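Local coordinates for fucoxanthin chlorophyll a/c-binding protein Lhcq10 (Chaetoceros gracilis, PDB 6L4U) that binds chlorophylls a and c and fucoxanthin pigments and probably harvests light for photosynthesis in a diatom, passing excitation energy to the photosystem, at residues S124-D130 against V237-D241. Sequence-based numbering, arbitrary orientation.
Sequences SPPEQWD and VPHYD. With CLA (chlorophyll a), chain B.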
loop_
_atom_site.group_PDB
_atom_site.type_symbol
_atom_site.label_atom_id
_atom_site.label_comp_id
_atom_site.label_asym_id
_atom_site.label_seq_id
_atom_site.Cartn_x
_atom_site.Cartn_y
_atom_site.Cartn_z
ATOM N N SER Z 124 79.871 57.460 52.505
ATOM C CA SER Z 124 78.771 56.829 53.222
ATOM C C SER Z 124 78.458 55.455 52.611
ATOM O O SER Z 124 77.488 55.344 51.854
ATOM C CB SER Z 124 77.589 57.782 53.071
ATOM O OG SER Z 124 77.526 58.696 54.125
ATOM N N PRO Z 125 79.267 54.423 52.888
ATOM C CA PRO Z 125 79.499 53.280 51.929
ATOM C C PRO Z 125 78.264 52.526 51.437
ATOM O O PRO Z 125 78.330 51.952 50.339
ATOM C CB PRO Z 125 80.445 52.348 52.713
ATOM C CG PRO Z 125 80.529 52.898 54.108
ATOM C CD PRO Z 125 80.148 54.341 54.064
ATOM N N PRO Z 126 77.132 52.461 52.167
ATOM C CA PRO Z 126 75.907 51.982 51.491
ATOM C C PRO Z 126 75.430 52.860 50.340
ATOM O O PRO Z 126 74.896 52.330 49.358
ATOM C CB PRO Z 126 74.869 51.923 52.621
ATOM C CG PRO Z 126 75.506 52.519 53.782
ATOM C CD PRO Z 126 76.954 52.309 53.622
ATOM N N GLU Z 127 75.595 54.181 50.425
ATOM C CA GLU Z 127 75.398 55.030 49.252
ATOM C C GLU Z 127 76.451 54.772 48.196
ATOM O O GLU Z 127 76.185 54.984 47.005
ATOM C CB GLU Z 127 75.400 56.490 49.697
ATOM C CG GLU Z 127 74.037 56.966 50.112
ATOM C CD GLU Z 127 73.931 57.078 51.609
ATOM O OE1 GLU Z 127 74.739 56.405 52.285
ATOM O OE2 GLU Z 127 73.027 57.769 52.112
ATOM N N GLN Z 128 77.640 54.286 48.585
ATOM C CA GLN Z 128 78.659 54.278 47.556
ATOM C C GLN Z 128 78.560 53.002 46.724
ATOM O O GLN Z 128 78.985 53.000 45.568
ATOM C CB GLN Z 128 80.058 54.597 48.130
ATOM C CG GLN Z 128 81.285 53.973 47.562
ATOM C CD GLN Z 128 82.530 54.119 48.413
ATOM O OE1 GLN Z 128 82.521 54.667 49.514
ATOM N NE2 GLN Z 128 83.640 53.650 47.864
ATOM N N TRP Z 129 77.869 51.969 47.230
ATOM C CA TRP Z 129 77.540 50.813 46.392
ATOM C C TRP Z 129 76.530 51.167 45.303
ATOM O O TRP Z 129 76.599 50.620 44.196
ATOM C CB TRP Z 129 76.997 49.663 47.250
ATOM C CG TRP Z 129 76.508 48.485 46.441
ATOM C CD1 TRP Z 129 75.220 48.222 46.063
ATOM C CD2 TRP Z 129 77.305 47.423 45.902
ATOM N NE1 TRP Z 129 75.169 47.066 45.326
ATOM C CE2 TRP Z 129 76.434 46.555 45.215
ATOM C CE3 TRP Z 129 78.668 47.120 45.938
ATOM C CZ2 TRP Z 129 76.884 45.409 44.566
ATOM C CZ3 TRP Z 129 79.112 45.978 45.297
ATOM C CH2 TRP Z 129 78.222 45.137 44.622
ATOM N N ASP Z 130 75.590 52.072 45.597
ATOM C CA ASP Z 130 74.596 52.465 44.603
ATOM C C ASP Z 130 75.216 53.265 43.467
ATOM O O ASP Z 130 74.750 53.186 42.325
ATOM C CB ASP Z 130 73.489 53.289 45.260
ATOM C CG ASP Z 130 72.640 52.476 46.212
ATOM O OD1 ASP Z 130 72.514 51.252 46.003
ATOM O OD2 ASP Z 130 72.091 53.063 47.168
ATOM N N VAL Z 237 77.012 57.230 62.344
ATOM C CA VAL Z 237 76.539 56.551 61.143
ATOM C C VAL Z 237 75.550 57.457 60.411
ATOM O O VAL Z 237 74.579 57.918 61.026
ATOM C CB VAL Z 237 75.902 55.202 61.505
ATOM C CG1 VAL Z 237 75.363 54.557 60.308
ATOM C CG2 VAL Z 237 76.931 54.294 62.170
ATOM N N PRO Z 238 75.750 57.722 59.112
ATOM C CA PRO Z 238 75.053 58.834 58.443
ATOM C C PRO Z 238 73.691 58.561 57.807
ATOM O O PRO Z 238 73.297 59.344 56.934
ATOM C CB PRO Z 238 76.060 59.251 57.368
ATOM C CG PRO Z 238 76.775 57.995 57.071
ATOM C CD PRO Z 238 76.898 57.241 58.323
ATOM N N HIS Z 239 72.991 57.483 58.187
ATOM C CA HIS Z 239 71.569 57.254 57.869
ATOM C C HIS Z 239 71.310 57.163 56.357
ATOM O O HIS Z 239 70.779 58.083 55.728
ATOM C CB HIS Z 239 70.676 58.326 58.511
ATOM C CG HIS Z 239 69.221 57.978 58.502
ATOM N ND1 HIS Z 239 68.228 58.919 58.668
ATOM C CD2 HIS Z 239 68.592 56.788 58.356
ATOM C CE1 HIS Z 239 67.049 58.325 58.617
ATOM N NE2 HIS Z 239 67.241 57.033 58.424
ATOM N N TYR Z 240 71.760 56.034 55.788
ATOM C CA TYR Z 240 71.621 55.775 54.352
ATOM C C TYR Z 240 70.168 55.758 53.888
ATOM O O TYR Z 240 69.898 56.195 52.762
ATOM C CB TYR Z 240 72.308 54.457 53.993
ATOM C CG TYR Z 240 71.776 53.722 52.786
ATOM C CD1 TYR Z 240 72.076 54.149 51.496
ATOM C CD2 TYR Z 240 71.007 52.575 52.937
ATOM C CE1 TYR Z 240 71.604 53.464 50.390
ATOM C CE2 TYR Z 240 70.532 51.887 51.845
ATOM C CZ TYR Z 240 70.832 52.334 50.573
ATOM O OH TYR Z 240 70.357 51.644 49.480
ATOM N N ASP Z 241 69.241 55.202 54.701
ATOM C CA ASP Z 241 67.800 55.496 54.576
ATOM C C ASP Z 241 67.183 55.077 53.230
ATOM O O ASP Z 241 66.125 55.557 52.822
ATOM C CB ASP Z 241 67.681 56.958 55.057
ATOM C CG ASP Z 241 67.553 58.036 54.005
ATOM O OD1 ASP Z 241 67.727 57.938 52.782
ATOM O OD2 ASP Z 241 67.771 59.151 54.525
HETATM MG MG CLA B . 85.795 47.681 48.882
HETATM C CHA CLA B . 86.257 50.241 46.580
HETATM C CHB CLA B . 82.887 46.939 47.363
HETATM C CHC CLA B . 85.607 44.936 50.868
HETATM C CHD CLA B . 89.241 48.277 50.078
HETATM N NA CLA B . 84.775 48.407 47.231
HETATM C C1A CLA B . 84.982 49.442 46.496
HETATM C C2A CLA B . 83.862 49.801 45.538
HETATM C C3A CLA B . 82.818 48.753 45.861
HETATM C C4A CLA B . 83.559 47.980 46.887
HETATM C CMA CLA B . 81.645 49.391 46.594
HETATM C CAA CLA B . 84.118 49.593 44.034
HETATM C CBA CLA B . 85.378 48.882 43.534
HETATM C CGA CLA B . 85.489 47.420 43.897
HETATM O O1A CLA B . 84.531 46.671 43.829
HETATM O O2A CLA B . 86.777 46.906 44.332
HETATM N NB CLA B . 84.426 46.175 49.095
HETATM C C1B CLA B . 83.320 45.991 48.385
HETATM C C2B CLA B . 82.553 44.754 48.674
HETATM C C3B CLA B . 83.383 44.146 49.735
HETATM C C4B CLA B . 84.506 45.119 49.913
HETATM C CMB CLA B . 81.277 44.253 48.051
HETATM C CAB CLA B . 83.125 42.869 50.448
HETATM C CBB CLA B . 83.078 42.788 51.762
HETATM N NC CLA B . 87.143 46.820 50.181
HETATM C C1C CLA B . 86.868 45.699 50.878
HETATM C C2C CLA B . 87.978 45.209 51.733
HETATM C C3C CLA B . 89.044 46.198 51.495
HETATM C C4C CLA B . 88.416 47.137 50.530
HETATM C CMC CLA B . 88.020 43.999 52.628
HETATM C CAC CLA B . 90.430 46.235 52.085
HETATM C CBC CLA B . 91.298 45.443 51.132
HETATM N ND CLA B . 87.409 48.855 48.479
HETATM C C1D CLA B . 88.713 49.129 49.012
HETATM C C2D CLA B . 89.425 50.286 48.410
HETATM C C3D CLA B . 88.406 50.723 47.417
HETATM C C4D CLA B . 87.324 49.858 47.522
HETATM C CMD CLA B . 90.754 50.960 48.600
HETATM C CAD CLA B . 88.102 51.713 46.352
HETATM O OBD CLA B . 88.864 52.670 45.964
HETATM C CBD CLA B . 86.768 51.409 45.801
HETATM C CGD CLA B . 85.912 52.635 45.697
HETATM O O1D CLA B . 86.016 53.367 44.715
HETATM O O2D CLA B . 84.952 52.941 46.741
HETATM C CED CLA B . 83.983 53.951 46.509
HETATM C C1 CLA B . 87.033 45.505 44.356
HETATM C C2 CLA B . 87.162 45.031 45.784
HETATM C C3 CLA B . 88.340 45.061 46.425
HETATM C C4 CLA B . 89.584 45.571 45.754
HETATM C C5 CLA B . 88.421 44.575 47.849
HETATM C C6 CLA B . 88.762 43.095 47.925
HETATM C C7 CLA B . 87.846 42.388 48.914
HETATM C C8 CLA B . 88.412 41.033 49.317
HETATM C C9 CLA B . 87.311 40.145 49.882
HETATM C C10 CLA B . 89.525 41.238 50.338
HETATM C C11 CLA B . 90.851 40.667 49.849
HETATM C C12 CLA B . 91.865 41.776 49.606
#
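Tyr240 lies against Pro126, Glu127 and Asp130, joining the short helix 125-130, which lies between the long helices 73-102 and 137-153 of the three-helix light-harvesting (LHC) fold, to the C-terminal loop that follows helix 196-223. Setting CG anti to its own backbone N (chi1 153°) carries the tyrosine ring toward the short helix. Its CB meets Pro126 CG at 3.7 Å. Next, CG sits 3.6 Å from Pro126 CB, which lies over one face of the ring in a CH-pi contact, 22° off the ring normal. Proline suits this place, since the first turn of a helix needs no N-H from it and its rigid, compact ring offers apolar C-H groups to the tyrosine face. Along one edge, CD1 comes 3.5 Å from Glu127 CD; that carboxylate stands almost perpendicular to the ring, at 86°, while the bent glutamate chain brings OE2 to 3.3 Å from Tyr240 CA. Further out, CE1 passes Asp130 OD2, which lies at the ring edge in its plane. At the tip, OH is 3.2 Å from Asp130 OD2, but its single proton could serve either this carboxylate or, weakly, the backbone oxygen of Glu243. A ring with a polar end suits a site with proline over one face and carboxylates along its edge, the hydroxyl reaching the second of these. A leucine here would probably lose the CH-pi contact with Pro126 and leave Asp130 OD2 without its hydroxyl neighbour. A smaller contact lies beside it, where Ser124 OG lies against Pro238 CG. The same short helix also meets pigments: Pro125 O is hydrogen-bonded to a fucoxanthin, and Trp129 places CE3 3.8 Å from the chlorophyll a methyl CMA, which meets the indole at its edge.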